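Local coordinates for protein transketolase (Campylobacter jejuni, PDB 3L84) that belongs to the transketolase family of thiamine diphosphate-binding proteins and forms an assembly of two copies of a chain with three family domains, at residues G125-A130 against L172-L177; I328-F333 against N349-N354; T413-S418 against E457-F462. All coordinates share one frame; numbering follows the deposited sequence.

Contact 1 of 3, residues G125-A130 against L172-L177; sequences GFAMAA and LDNFIL
L172 lays its CD1 methyl across the shoulder of a helix, 3.8 Å from A127 CB, and the same methyl meets CG of the selenomethionine M128. The site belongs to the thiamine diphosphate binding domain, where helix 118-137 packs against the loop leading into, and the first residue of, strand 175-181, the middle strand of a five-stranded parallel sheet. A127 is the centre of the contact. Its CB points at the incoming chain and is met by three residues: L172, N174 and F175, the last with its CB at 4.0 Å.

The polar link is one hydrogen bond, from N174 ND2 to the backbone O of A127, 3.1 Å long and nearly straight at 167° on the hydrogen. The oxygen lies close to the amide plane of N174, while ND2 approaches it well off the line of the C=O bond. With chi1 at 57°, CG of N174 sits between its own backbone N and carbonyl carbon, which swings the amide over to the helix. ND2 also rests on the methyl of A130.

Outside, D173 forms a salt bridge with K131, one turn beyond A127, and F126, A129 and A130 touch helix 391-404, so helix 118-137 is sandwiched between sheet and helix. The other end of the N174 amide is less well served: OD1 is buried without a hydrogen-bond partner in the model, facing A127 CB at 3.4 Å.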
ATOM      1  N   GLY A 125     -10.613   3.929 -14.547  1.00  6.31           N
ATOM      2  CA  GLY A 125     -10.320   5.332 -14.650  1.00  6.70           C
ATOM      3  C   GLY A 125     -10.447   5.906 -16.069  1.00  5.76           C
ATOM      4  O   GLY A 125     -10.964   7.004 -16.244  1.00  7.38           O
ATOM      5  N   PHE A 126      -9.986   5.166 -17.066  1.00  6.43           N
ATOM      6  CA  PHE A 126     -10.197   5.610 -18.456  1.00  6.63           C
ATOM      7  C   PHE A 126     -11.678   5.717 -18.778  1.00  6.06           C
ATOM      8  O   PHE A 126     -12.052   6.613 -19.507  1.00  6.85           O
ATOM      9  CB  PHE A 126      -9.509   4.658 -19.444  1.00  6.69           C
ATOM     10  CG  PHE A 126      -8.019   4.817 -19.560  1.00  6.31           C
ATOM     11  CD1 PHE A 126      -7.437   6.017 -19.825  1.00  7.97           C
ATOM     12  CD2 PHE A 126      -7.204   3.705 -19.434  1.00  8.41           C
ATOM     13  CE1 PHE A 126      -6.027   6.167 -19.953  1.00  8.43           C
ATOM     14  CE2 PHE A 126      -5.806   3.838 -19.538  1.00 10.19           C
ATOM     15  CZ  PHE A 126      -5.226   5.061 -19.817  1.00  8.79           C
ATOM     16  N   ALA A 127     -12.508   4.831 -18.242  1.00  6.46           N
ATOM     17  CA  ALA A 127     -13.943   4.834 -18.487  1.00  5.88           C
ATOM     18  C   ALA A 127     -14.597   6.054 -17.771  1.00  6.40           C
ATOM     19  O   ALA A 127     -15.461   6.719 -18.355  1.00  7.20           O
ATOM     20  CB  ALA A 127     -14.551   3.524 -18.066  1.00  6.66           C
HETATM   21  N   MSE A 128     -14.151   6.354 -16.548  1.00  5.83           N
HETATM   22  CA  MSE A 128     -14.654   7.557 -15.861  1.00  6.45           C
HETATM   23  C   MSE A 128     -14.211   8.814 -16.589  1.00  6.55           C
HETATM   24  O   MSE A 128     -14.974   9.776 -16.744  1.00  6.37           O
HETATM   25  CB  MSE A 128     -14.150   7.593 -14.436  1.00  7.25           C
HETATM   26  CG  MSE A 128     -14.772   6.522 -13.538  1.00  7.21           C
HETATM   27 SE   MSE A 128     -14.298   6.559 -11.686  0.60 10.77          SE
HETATM   28  CE  MSE A 128     -15.222   8.194 -11.184  1.00 11.21           C
ATOM     29  N   ALA A 129     -12.938   8.849 -16.977  1.00  6.98           N
ATOM     30  CA  ALA A 129     -12.378   9.979 -17.733  1.00  6.45           C
ATOM     31  C   ALA A 129     -13.153  10.202 -19.026  1.00  6.52           C
ATOM     32  O   ALA A 129     -13.514  11.317 -19.351  1.00  7.44           O
ATOM     33  CB  ALA A 129     -10.894   9.780 -18.017  1.00  7.27           C
ATOM     34  N   ALA A 130     -13.501   9.125 -19.712  1.00  7.37           N
ATOM     35  CA  ALA A 130     -14.264   9.217 -20.943  1.00  7.24           C
ATOM     36  C   ALA A 130     -15.671   9.762 -20.654  1.00  7.94           C
ATOM     37  O   ALA A 130     -16.186  10.576 -21.421  1.00  7.57           O
ATOM     38  CB  ALA A 130     -14.363   7.846 -21.589  1.00  7.67           C
ATOM     39  N   LEU A 172     -20.757   2.659 -15.726  1.00  8.24           N
ATOM     40  CA  LEU A 172     -19.764   2.792 -16.799  1.00  8.35           C
ATOM     41  C   LEU A 172     -20.018   1.777 -17.921  1.00  7.93           C
ATOM     42  O   LEU A 172     -19.319   0.747 -18.052  1.00  8.82           O
ATOM     43  CB  LEU A 172     -18.349   2.650 -16.260  1.00  8.08           C
ATOM     44  CG  LEU A 172     -17.937   3.675 -15.204  1.00  8.73           C
ATOM     45  CD1 LEU A 172     -16.480   3.475 -14.756  1.00  9.18           C
ATOM     46  CD2 LEU A 172     -18.143   5.132 -15.705  1.00  8.47           C
ATOM     47  N   ASP A 173     -20.984   2.117 -18.770  1.00  7.65           N
ATOM     48  CA  ASP A 173     -21.411   1.276 -19.876  1.00  7.93           C
ATOM     49  C   ASP A 173     -20.565   1.441 -21.134  1.00  8.68           C
ATOM     50  O   ASP A 173     -20.951   1.093 -22.242  1.00  8.90           O
ATOM     51  CB  ASP A 173     -22.896   1.534 -20.181  1.00  8.43           C
ATOM     52  CG  ASP A 173     -23.168   2.966 -20.605  1.00  9.41           C
ATOM     53  OD1 ASP A 173     -22.236   3.775 -20.802  1.00 11.97           O
ATOM     54  OD2 ASP A 173     -24.368   3.285 -20.825  1.00 13.47           O
ATOM     55  N   ASN A 174     -19.377   1.984 -20.910  1.00  7.66           N
ATOM     56  CA  ASN A 174     -18.290   2.037 -21.869  1.00  7.68           C
ATOM     57  C   ASN A 174     -17.137   1.110 -21.516  1.00  8.19           C
ATOM     58  O   ASN A 174     -16.141   1.064 -22.237  1.00  8.01           O
ATOM     59  CB  ASN A 174     -17.802   3.488 -22.037  1.00  8.11           C
ATOM     60  CG  ASN A 174     -17.356   4.147 -20.736  1.00  7.63           C
ATOM     61  OD1 ASN A 174     -17.533   3.606 -19.648  1.00  8.62           O
ATOM     62  ND2 ASN A 174     -16.795   5.368 -20.861  1.00  9.44           N
ATOM     63  N   PHE A 175     -17.276   0.355 -20.439  1.00  7.86           N
ATOM     64  CA  PHE A 175     -16.191  -0.470 -19.890  1.00  7.86           C
ATOM     65  C   PHE A 175     -16.485  -1.950 -20.092  1.00  7.60           C
ATOM     66  O   PHE A 175     -17.522  -2.456 -19.647  1.00  7.33           O
ATOM     67  CB  PHE A 175     -16.061  -0.173 -18.391  1.00  7.96           C
ATOM     68  CG  PHE A 175     -15.029  -0.976 -17.645  1.00  9.12           C
ATOM     69  CD1 PHE A 175     -13.770  -1.189 -18.176  1.00 11.49           C
ATOM     70  CD2 PHE A 175     -15.326  -1.530 -16.438  1.00 10.40           C
ATOM     71  CE1 PHE A 175     -12.805  -1.909 -17.463  1.00 11.78           C
ATOM     72  CE2 PHE A 175     -14.368  -2.241 -15.724  1.00 11.20           C
ATOM     73  CZ  PHE A 175     -13.108  -2.425 -16.231  1.00  9.13           C
ATOM     74  N   ILE A 176     -15.542  -2.651 -20.705  1.00  7.75           N
ATOM     75  CA  ILE A 176     -15.625  -4.072 -20.993  1.00  8.54           C
ATOM     76  C   ILE A 176     -14.372  -4.745 -20.450  1.00  8.62           C
ATOM     77  O   ILE A 176     -13.278  -4.495 -20.915  1.00  7.85           O
ATOM     78  CB  ILE A 176     -15.819  -4.333 -22.501  1.00  8.93           C
ATOM     79  CG1 ILE A 176     -17.097  -3.684 -23.010  1.00  8.59           C
ATOM     80  CG2 ILE A 176     -15.839  -5.823 -22.768  1.00  9.80           C
ATOM     81  CD1 ILE A 176     -17.292  -3.708 -24.531  1.00 10.41           C
ATOM     82  N   LEU A 177     -14.551  -5.560 -19.425  1.00  7.85           N
ATOM     83  CA  LEU A 177     -13.498  -6.263 -18.726  1.00  8.32           C
ATOM     84  C   LEU A 177     -13.537  -7.719 -19.162  1.00  7.95           C
ATOM     85  O   LEU A 177     -14.564  -8.387 -19.042  1.00  9.24           O
ATOM     86  CB  LEU A 177     -13.722  -6.144 -17.219  1.00  8.09           C
ATOM     87  CG  LEU A 177     -12.690  -6.752 -16.301  1.00  8.51           C
ATOM     88  CD1 LEU A 177     -11.318  -6.175 -16.520  1.00  9.58           C
ATOM     89  CD2 LEU A 177     -13.122  -6.554 -14.822  1.00 10.10           C
TER

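Contact 2 of 3, residues I328-F333 against N349-N354; sequences IAYPDF and NVLAKN
I328 and V350 lie alongside each other, running opposite ways, with the CG2 methyl of I328 3.7 Å from CG1 of V350. The two branches of V350 serve different partners: a chi1 of 167° puts CG1 anti to the backbone N, which sets it toward I328 and the backbone O of A329, whereas CG2 meets the CG and CD atoms of the P331 ring. The other branch of I328 runs across L351 at about a right angle and brings its CD1 within 3.8 Å of L351 CD2. That leucine methyl also meets the Y330 ring obliquely, L351 CD2 being 3.8 Å from Y330 OH.

No direct hydrogen bond crosses the contact, and two waters take its place. One accepts from A329 N and donates to N354 OD1; the other donates to A329 O and accepts from N354 ND2. The backbone N-H and C=O of A329 are thus matched to both ends of a single side-chain amide.

The irregular run 328-333 belongs to the linker between helix 314-321 and helix 340-354, and it follows the last turns of the latter helix, which leads into strand 358-362 of the pyrimidine binding domain.

A bond back within the helix helps to fix the amide: N354 ND2 donates to V350 O over 2.9 Å at 174°, with the oxygen in the amide plane. The backbone N of N354 reaches the same oxygen from the opposite face of the carbonyl plane. Further out, Y330 rests on V480, Q484 and L487 of helix 476-488, and L351 packs on W483 of that helix and on F358.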
ATOM      1  N   ILE A 328      -2.418  32.316 -14.415  1.00  9.86           N
ATOM      2  CA  ILE A 328      -3.205  32.064 -13.211  1.00  9.67           C
ATOM      3  C   ILE A 328      -2.777  33.023 -12.100  1.00  9.28           C
ATOM      4  O   ILE A 328      -1.608  33.097 -11.785  1.00 10.20           O
ATOM      5  CB  ILE A 328      -3.059  30.604 -12.778  1.00  9.24           C
ATOM      6  CG1 ILE A 328      -3.567  29.663 -13.880  1.00 10.69           C
ATOM      7  CG2 ILE A 328      -3.784  30.366 -11.451  1.00 10.50           C
ATOM      8  CD1 ILE A 328      -3.306  28.196 -13.596  1.00 12.29           C
ATOM      9  N   ALA A 329      -3.725  33.756 -11.530  1.00  8.10           N
ATOM     10  CA  ALA A 329      -3.446  34.612 -10.375  1.00  7.70           C
ATOM     11  C   ALA A 329      -3.804  33.815  -9.135  1.00  7.93           C
ATOM     12  O   ALA A 329      -4.998  33.558  -8.819  1.00  9.05           O
ATOM     13  CB  ALA A 329      -4.258  35.910 -10.457  1.00  9.23           C
ATOM     14  N   TYR A 330      -2.773  33.418  -8.431  1.00  7.67           N
ATOM     15  CA  TYR A 330      -2.948  32.626  -7.201  1.00  7.63           C
ATOM     16  C   TYR A 330      -3.278  33.525  -6.050  1.00  7.73           C
ATOM     17  O   TYR A 330      -3.091  34.749  -6.136  1.00  8.40           O
ATOM     18  CB  TYR A 330      -1.651  31.913  -6.868  1.00  8.44           C
ATOM     19  CG  TYR A 330      -1.297  30.793  -7.810  1.00  8.19           C
ATOM     20  CD1 TYR A 330      -1.583  29.487  -7.490  1.00  9.09           C
ATOM     21  CD2 TYR A 330      -0.648  31.033  -9.010  1.00  7.95           C
ATOM     22  CE1 TYR A 330      -1.231  28.446  -8.326  1.00  8.66           C
ATOM     23  CE2 TYR A 330      -0.309  29.987  -9.854  1.00  9.34           C
ATOM     24  CZ  TYR A 330      -0.608  28.701  -9.503  1.00  8.61           C
ATOM     25  OH  TYR A 330      -0.266  27.627 -10.321  1.00 10.01           O
ATOM     26  N   PRO A 331      -3.811  32.984  -4.944  1.00  7.54           N
ATOM     27  CA  PRO A 331      -4.024  33.841  -3.759  1.00  7.80           C
ATOM     28  C   PRO A 331      -2.714  34.375  -3.220  1.00  8.40           C
ATOM     29  O   PRO A 331      -1.674  33.692  -3.307  1.00  9.57           O
ATOM     30  CB  PRO A 331      -4.658  32.881  -2.722  1.00  9.07           C
ATOM     31  CG  PRO A 331      -5.072  31.654  -3.539  1.00  9.00           C
ATOM     32  CD  PRO A 331      -4.088  31.564  -4.645  1.00  8.61           C
ATOM     33  N   ASP A 332      -2.818  35.546  -2.613  1.00  7.47           N
ATOM     34  CA  ASP A 332      -1.708  36.225  -1.977  1.00  8.38           C
ATOM     35  C   ASP A 332      -1.797  35.932  -0.488  1.00  7.97           C
ATOM     36  O   ASP A 332      -2.588  36.506   0.232  1.00  9.18           O
ATOM     37  CB  ASP A 332      -1.754  37.711  -2.240  1.00  8.24           C
ATOM     38  CG  ASP A 332      -0.605  38.453  -1.611  1.00 10.58           C
ATOM     39  OD1 ASP A 332       0.258  37.823  -0.962  1.00 11.21           O
ATOM     40  OD2 ASP A 332      -0.546  39.707  -1.738  1.00 14.75           O
ATOM     41  N   PHE A 333      -0.945  35.030  -0.032  1.00  7.87           N
ATOM     42  CA  PHE A 333      -0.926  34.608   1.359  1.00  8.27           C
ATOM     43  C   PHE A 333       0.158  35.277   2.178  1.00  9.07           C
ATOM     44  O   PHE A 333       0.406  34.875   3.337  1.00  9.51           O
ATOM     45  CB  PHE A 333      -0.749  33.088   1.455  1.00  9.00           C
ATOM     46  CG  PHE A 333      -1.872  32.303   0.858  1.00  8.04           C
ATOM     47  CD1 PHE A 333      -3.125  32.310   1.419  1.00  8.45           C
ATOM     48  CD2 PHE A 333      -1.628  31.452  -0.198  1.00  8.93           C
ATOM     49  CE1 PHE A 333      -4.135  31.515   0.882  1.00  9.15           C
ATOM     50  CE2 PHE A 333      -2.625  30.672  -0.717  1.00  9.04           C
ATOM     51  CZ  PHE A 333      -3.862  30.687  -0.150  1.00  8.76           C
ATOM     52  N   ASN A 349      -8.995  25.469  -5.542  1.00  5.67           N
ATOM     53  CA  ASN A 349     -10.145  26.188  -6.096  1.00  6.18           C
ATOM     54  C   ASN A 349      -9.776  27.175  -7.202  1.00  6.49           C
ATOM     55  O   ASN A 349     -10.473  27.232  -8.207  1.00  6.46           O
ATOM     56  CB  ASN A 349     -10.914  26.860  -4.960  1.00  6.12           C
ATOM     57  CG  ASN A 349     -11.904  25.921  -4.308  1.00  4.90           C
ATOM     58  OD1 ASN A 349     -13.054  25.875  -4.693  1.00  6.68           O
ATOM     59  ND2 ASN A 349     -11.434  25.101  -3.376  1.00  5.95           N
ATOM     60  N   VAL A 350      -8.679  27.904  -7.065  1.00  5.97           N
ATOM     61  CA  VAL A 350      -8.214  28.797  -8.124  1.00  6.32           C
ATOM     62  C   VAL A 350      -7.841  27.991  -9.368  1.00  6.44           C
ATOM     63  O   VAL A 350      -8.173  28.370 -10.493  1.00  6.31           O
ATOM     64  CB  VAL A 350      -7.003  29.617  -7.632  1.00  6.54           C
ATOM     65  CG1 VAL A 350      -6.302  30.326  -8.788  1.00  8.97           C
ATOM     66  CG2 VAL A 350      -7.441  30.660  -6.575  1.00  8.35           C
ATOM     67  N   LEU A 351      -7.175  26.861  -9.184  1.00  6.37           N
ATOM     68  CA  LEU A 351      -6.784  26.029 -10.321  1.00  6.57           C
ATOM     69  C   LEU A 351      -7.996  25.482 -11.044  1.00  6.50           C
ATOM     70  O   LEU A 351      -8.053  25.536 -12.286  1.00  7.34           O
ATOM     71  CB  LEU A 351      -5.831  24.902  -9.896  1.00  7.27           C
ATOM     72  CG  LEU A 351      -4.470  25.388  -9.374  1.00  6.71           C
ATOM     73  CD1 LEU A 351      -3.634  24.205  -8.839  1.00  8.84           C
ATOM     74  CD2 LEU A 351      -3.739  26.101 -10.452  1.00  9.83           C
ATOM     75  N   ALA A 352      -8.979  25.011 -10.293  1.00  6.54           N
ATOM     76  CA  ALA A 352     -10.190  24.463 -10.911  1.00  7.92           C
ATOM     77  C   ALA A 352     -10.945  25.551 -11.654  1.00  8.80           C
ATOM     78  O   ALA A 352     -11.569  25.246 -12.677  1.00  9.20           O
ATOM     79  CB  ALA A 352     -11.067  23.810  -9.838  1.00  9.00           C
ATOM     80  N   LYS A 353     -10.936  26.790 -11.169  1.00  8.18           N
ATOM     81  CA  LYS A 353     -11.618  27.893 -11.852  1.00  9.40           C
ATOM     82  C   LYS A 353     -10.924  28.267 -13.140  1.00  8.73           C
ATOM     83  O   LYS A 353     -11.601  28.672 -14.108  1.00 11.06           O
ATOM     84  CB  LYS A 353     -11.692  29.119 -10.945  1.00 10.77           C
ATOM     85  CG  LYS A 353     -12.668  28.924  -9.837  1.00 17.21           C
ATOM     86  CD  LYS A 353     -12.711  30.125  -8.917  1.00 23.57           C
ATOM     87  CE  LYS A 353     -12.738  29.692  -7.445  1.00 27.20           C
ATOM     88  NZ  LYS A 353     -11.663  30.348  -6.580  1.00 30.44           N
ATOM     89  N   ASN A 354      -9.602  28.172 -13.183  1.00  7.49           N
ATOM     90  CA  ASN A 354      -8.788  28.610 -14.322  1.00  7.61           C
ATOM     91  C   ASN A 354      -8.550  27.528 -15.366  1.00  7.83           C
ATOM     92  O   ASN A 354      -8.248  27.853 -16.510  1.00  9.72           O
ATOM     93  CB  ASN A 354      -7.418  29.130 -13.854  1.00  8.63           C
ATOM     94  CG  ASN A 354      -7.454  30.563 -13.338  1.00 10.81           C
ATOM     95  OD1 ASN A 354      -7.297  31.520 -14.102  1.00 12.43           O
ATOM     96  ND2 ASN A 354      -7.678  30.726 -12.056  1.00  9.83           N
TER
HETATM   97  O   HOH W   1      -6.316  33.995 -13.019  1.00 19.44           O
HETATM   98  O   HOH W   2      -7.291  33.292 -10.468  1.00 21.51           O

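Contact 3 of 3, residues T413-S418 against E457-F462; sequences TFFIFS and EQLSTF
F415 has its CG anti to the backbone N (chi1 -167°), which carries the ring out to helix 458-464 and brings one of its faces under Q458 CB. The result is a CH-pi contact, with CB 3.7 Å from the centroid of the F415 ring and somewhat toward the rim. CZ of the phenylalanine also comes within 3.5 Å of the backbone N of L459. The chain of Q458 then bends at chi2 (72°), which lays its amide by I416, NE2 of Q458 lying 3.5 Å from the CD1 methyl of I416. The F415 ring and the Q458 amide are nearly perpendicular, their planes 80° apart. The amide is held at both ends, NE2 donating to E419 OE2 and OE1 accepting from the backbone N of I456.

This is the point where strand 408-414, in the six-stranded parallel sheet of the pyrimidine binding domain, gives way to the turn that leads on to helix 418-431. The turn is tied by S418, whose OG donates to F415 O over 2.7 Å, lying in the carbonyl plane; S418 N bonds to the same oxygen, so two donors grip it. Fixed in this way, OG packs 3.8 Å from Q458 CG and at the same distance from F462 CE1. F462 adds a looser contact, its CD1 4.3 Å from F415 CE1, and meets F439 and F468 edge-to-face.

The subunit interface lies next to this packing: E457 forms salt bridges with K422 and R426 of the second subunit, and that same R426 packs on both I416 and Q458.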
ATOM      1  N   THR A 413      -5.703  12.422   0.326  1.00  5.58           N
ATOM      2  CA  THR A 413      -5.975  11.683   1.555  1.00  6.12           C
ATOM      3  C   THR A 413      -5.055  12.211   2.655  1.00  5.47           C
ATOM      4  O   THR A 413      -4.258  13.152   2.434  1.00  6.94           O
ATOM      5  CB  THR A 413      -5.810  10.142   1.350  1.00  6.76           C
ATOM      6  OG1 THR A 413      -6.188   9.452   2.551  1.00  7.41           O
ATOM      7  CG2 THR A 413      -4.379   9.737   0.947  1.00  8.25           C
ATOM      8  N   PHE A 414      -5.169  11.658   3.839  1.00  5.12           N
ATOM      9  CA  PHE A 414      -4.188  11.959   4.874  1.00  5.60           C
ATOM     10  C   PHE A 414      -2.848  11.379   4.482  1.00  5.93           C
ATOM     11  O   PHE A 414      -2.749  10.284   3.876  1.00  6.53           O
ATOM     12  CB  PHE A 414      -4.570  11.291   6.206  1.00  6.21           C
ATOM     13  CG  PHE A 414      -5.806  11.847   6.903  1.00  8.06           C
ATOM     14  CD1 PHE A 414      -6.186  13.164   6.795  1.00  9.12           C
ATOM     15  CD2 PHE A 414      -6.574  11.007   7.728  1.00 10.70           C
ATOM     16  CE1 PHE A 414      -7.310  13.649   7.462  1.00 11.43           C
ATOM     17  CE2 PHE A 414      -7.687  11.518   8.397  1.00 10.65           C
ATOM     18  CZ  PHE A 414      -8.029  12.821   8.274  1.00 11.40           C
ATOM     19  N   PHE A 415      -1.769  12.042   4.888  1.00  5.65           N
ATOM     20  CA  PHE A 415      -0.431  11.570   4.539  1.00  5.98           C
ATOM     21  C   PHE A 415      -0.180  10.158   5.064  1.00  6.43           C
ATOM     22  O   PHE A 415       0.500   9.370   4.407  1.00  6.99           O
ATOM     23  CB  PHE A 415       0.606  12.570   5.085  1.00  5.96           C
ATOM     24  CG  PHE A 415       2.023  12.418   4.559  1.00  6.12           C
ATOM     25  CD1 PHE A 415       2.292  11.958   3.275  1.00  6.92           C
ATOM     26  CD2 PHE A 415       3.088  12.827   5.350  1.00  6.45           C
ATOM     27  CE1 PHE A 415       3.604  11.909   2.801  1.00  6.68           C
ATOM     28  CE2 PHE A 415       4.382  12.789   4.869  1.00  6.59           C
ATOM     29  CZ  PHE A 415       4.621  12.320   3.626  1.00  6.44           C
ATOM     30  N   ILE A 416      -0.719   9.777   6.225  1.00  5.99           N
ATOM     31  CA  ILE A 416      -0.468   8.427   6.685  1.00  7.55           C
ATOM     32  C   ILE A 416      -1.049   7.389   5.713  1.00  7.27           C
ATOM     33  O   ILE A 416      -0.477   6.300   5.524  1.00  8.66           O
ATOM     34  CB  ILE A 416      -1.037   8.224   8.103  1.00  8.16           C
ATOM     35  CG1 ILE A 416      -0.653   6.859   8.661  1.00 10.50           C
ATOM     36  CG2 ILE A 416      -2.537   8.413   8.163  1.00  9.17           C
ATOM     37  CD1 ILE A 416       0.870   6.588   8.669  1.00 12.92           C
ATOM     38  N   PHE A 417      -2.139   7.693   5.029  1.00  7.09           N
ATOM     39  CA  PHE A 417      -2.791   6.790   4.094  1.00  7.53           C
ATOM     40  C   PHE A 417      -2.254   6.888   2.691  1.00  6.89           C
ATOM     41  O   PHE A 417      -2.705   6.154   1.793  1.00  7.46           O
ATOM     42  CB  PHE A 417      -4.335   6.899   4.175  1.00  8.82           C
ATOM     43  CG  PHE A 417      -4.848   6.706   5.523  1.00 12.58           C
ATOM     44  CD1 PHE A 417      -4.261   5.753   6.376  1.00 11.64           C
ATOM     45  CD2 PHE A 417      -5.860   7.506   6.006  1.00 15.60           C
ATOM     46  CE1 PHE A 417      -4.703   5.574   7.699  1.00 16.03           C
ATOM     47  CE2 PHE A 417      -6.297   7.325   7.350  1.00 18.27           C
ATOM     48  CZ  PHE A 417      -5.700   6.396   8.158  1.00 17.48           C
ATOM     49  N   SER A 418      -1.224   7.711   2.483  1.00  6.98           N
ATOM     50  CA  SER A 418      -0.423   7.609   1.266  1.00  7.25           C
ATOM     51  C   SER A 418       0.082   6.176   1.092  1.00  6.80           C
ATOM     52  O   SER A 418       0.274   5.706  -0.028  1.00  7.58           O
ATOM     53  CB  SER A 418       0.767   8.569   1.268  1.00  7.67           C
ATOM     54  OG  SER A 418       1.710   8.249   2.263  1.00  8.10           O
ATOM     55  N   GLU A 457       7.509   8.036   8.768  1.00  6.27           N
ATOM     56  CA  GLU A 457       8.420   7.532   7.731  1.00  5.46           C
ATOM     57  C   GLU A 457       8.015   7.887   6.294  1.00  5.91           C
ATOM     58  O   GLU A 457       8.757   7.593   5.349  1.00  6.78           O
ATOM     59  CB  GLU A 457       8.585   6.010   7.843  1.00  6.90           C
ATOM     60  CG  GLU A 457       7.377   5.164   7.511  1.00  6.99           C
ATOM     61  CD  GLU A 457       6.359   4.945   8.637  1.00  8.41           C
ATOM     62  OE1 GLU A 457       6.105   5.858   9.477  1.00  7.09           O
ATOM     63  OE2 GLU A 457       5.717   3.862   8.659  1.00  7.97           O
ATOM     64  N   GLN A 458       6.851   8.508   6.121  1.00  6.15           N
ATOM     65  CA  GLN A 458       6.325   8.709   4.778  1.00  6.20           C
ATOM     66  C   GLN A 458       7.089   9.735   3.971  1.00  7.15           C
ATOM     67  O   GLN A 458       7.174   9.606   2.746  1.00  6.84           O
ATOM     68  CB  GLN A 458       4.834   9.032   4.846  1.00  7.54           C
ATOM     69  CG  GLN A 458       3.969   7.857   5.310  1.00  7.39           C
ATOM     70  CD  GLN A 458       4.119   7.532   6.788  1.00  6.36           C
ATOM     71  OE1 GLN A 458       4.316   8.425   7.605  1.00  8.07           O
ATOM     72  NE2 GLN A 458       3.979   6.265   7.152  1.00  8.42           N
ATOM     73  N   LEU A 459       7.598  10.782   4.603  1.00  6.45           N
ATOM     74  CA  LEU A 459       8.415  11.753   3.891  1.00  7.10           C
ATOM     75  C   LEU A 459       9.628  11.053   3.293  1.00  7.06           C
ATOM     76  O   LEU A 459      10.007  11.307   2.137  1.00  8.62           O
ATOM     77  CB  LEU A 459       8.799  12.862   4.860  1.00  9.69           C
ATOM     78  CG  LEU A 459       9.260  14.203   4.387  1.00 11.98           C
ATOM     79  CD1 LEU A 459       8.251  14.822   3.394  1.00 11.41           C
ATOM     80  CD2 LEU A 459       9.404  15.115   5.597  1.00 11.84           C
ATOM     81  N   SER A 460      10.262  10.150   4.021  1.00  6.66           N
ATOM     82  CA  SER A 460      11.412   9.402   3.499  1.00  7.30           C
ATOM     83  C   SER A 460      11.028   8.589   2.264  1.00  7.73           C
ATOM     84  O   SER A 460      11.765   8.528   1.294  1.00  7.41           O
ATOM     85  CB  SER A 460      12.018   8.470   4.526  1.00  7.78           C
ATOM     86  OG  SER A 460      12.632   9.153   5.591  1.00 10.39           O
ATOM     87  N   THR A 461       9.886   7.909   2.313  1.00  6.41           N
ATOM     88  CA  THR A 461       9.394   7.130   1.186  1.00  5.98           C
ATOM     89  C   THR A 461       9.234   7.971  -0.062  1.00  6.22           C
ATOM     90  O   THR A 461       9.751   7.600  -1.120  1.00  7.64           O
ATOM     91  CB  THR A 461       8.070   6.475   1.496  1.00  7.23           C
ATOM     92  OG1 THR A 461       8.247   5.565   2.593  1.00  7.77           O
ATOM     93  CG2 THR A 461       7.464   5.747   0.303  1.00  7.84           C
ATOM     94  N   PHE A 462       8.529   9.092   0.046  1.00  6.34           N
ATOM     95  CA  PHE A 462       8.284   9.912  -1.123  1.00  7.05           C
ATOM     96  C   PHE A 462       9.549  10.587  -1.642  1.00  6.74           C
ATOM     97  O   PHE A 462       9.721  10.693  -2.859  1.00  8.10           O
ATOM     98  CB  PHE A 462       7.105  10.878  -0.893  1.00  7.99           C
ATOM     99  CG  PHE A 462       5.820  10.233  -1.179  1.00  9.67           C
ATOM    100  CD1 PHE A 462       5.246   9.370  -0.307  1.00 10.86           C
ATOM    101  CD2 PHE A 462       5.196  10.504  -2.398  1.00 12.92           C
ATOM    102  CE1 PHE A 462       4.036   8.675  -0.683  1.00 14.08           C
ATOM    103  CE2 PHE A 462       4.027   9.880  -2.734  1.00 14.59           C
ATOM    104  CZ  PHE A 462       3.483   8.944  -1.914  1.00 13.47           C
TER

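Followed from the N terminus, the three contacts come strictly in series, with no nesting or crossing. Contact 1 closes a loop of 41 residues that includes strand 146-151 and helix 158-169, joining a helix to the sheet of the thiamine diphosphate binding domain. Contact 2 closes the shortest loop, 15 residues, folding the linker back along helix 340-354. Contact 3 closes 38 residues, among them helix 418-431 and strand 436-440, within the pyrimidine binding domain and next to the second subunit. The sites do not touch: their centres lie about 26 to 31 Å apart, and contacts 1 and 3 fall on opposite sides of the chain's centre.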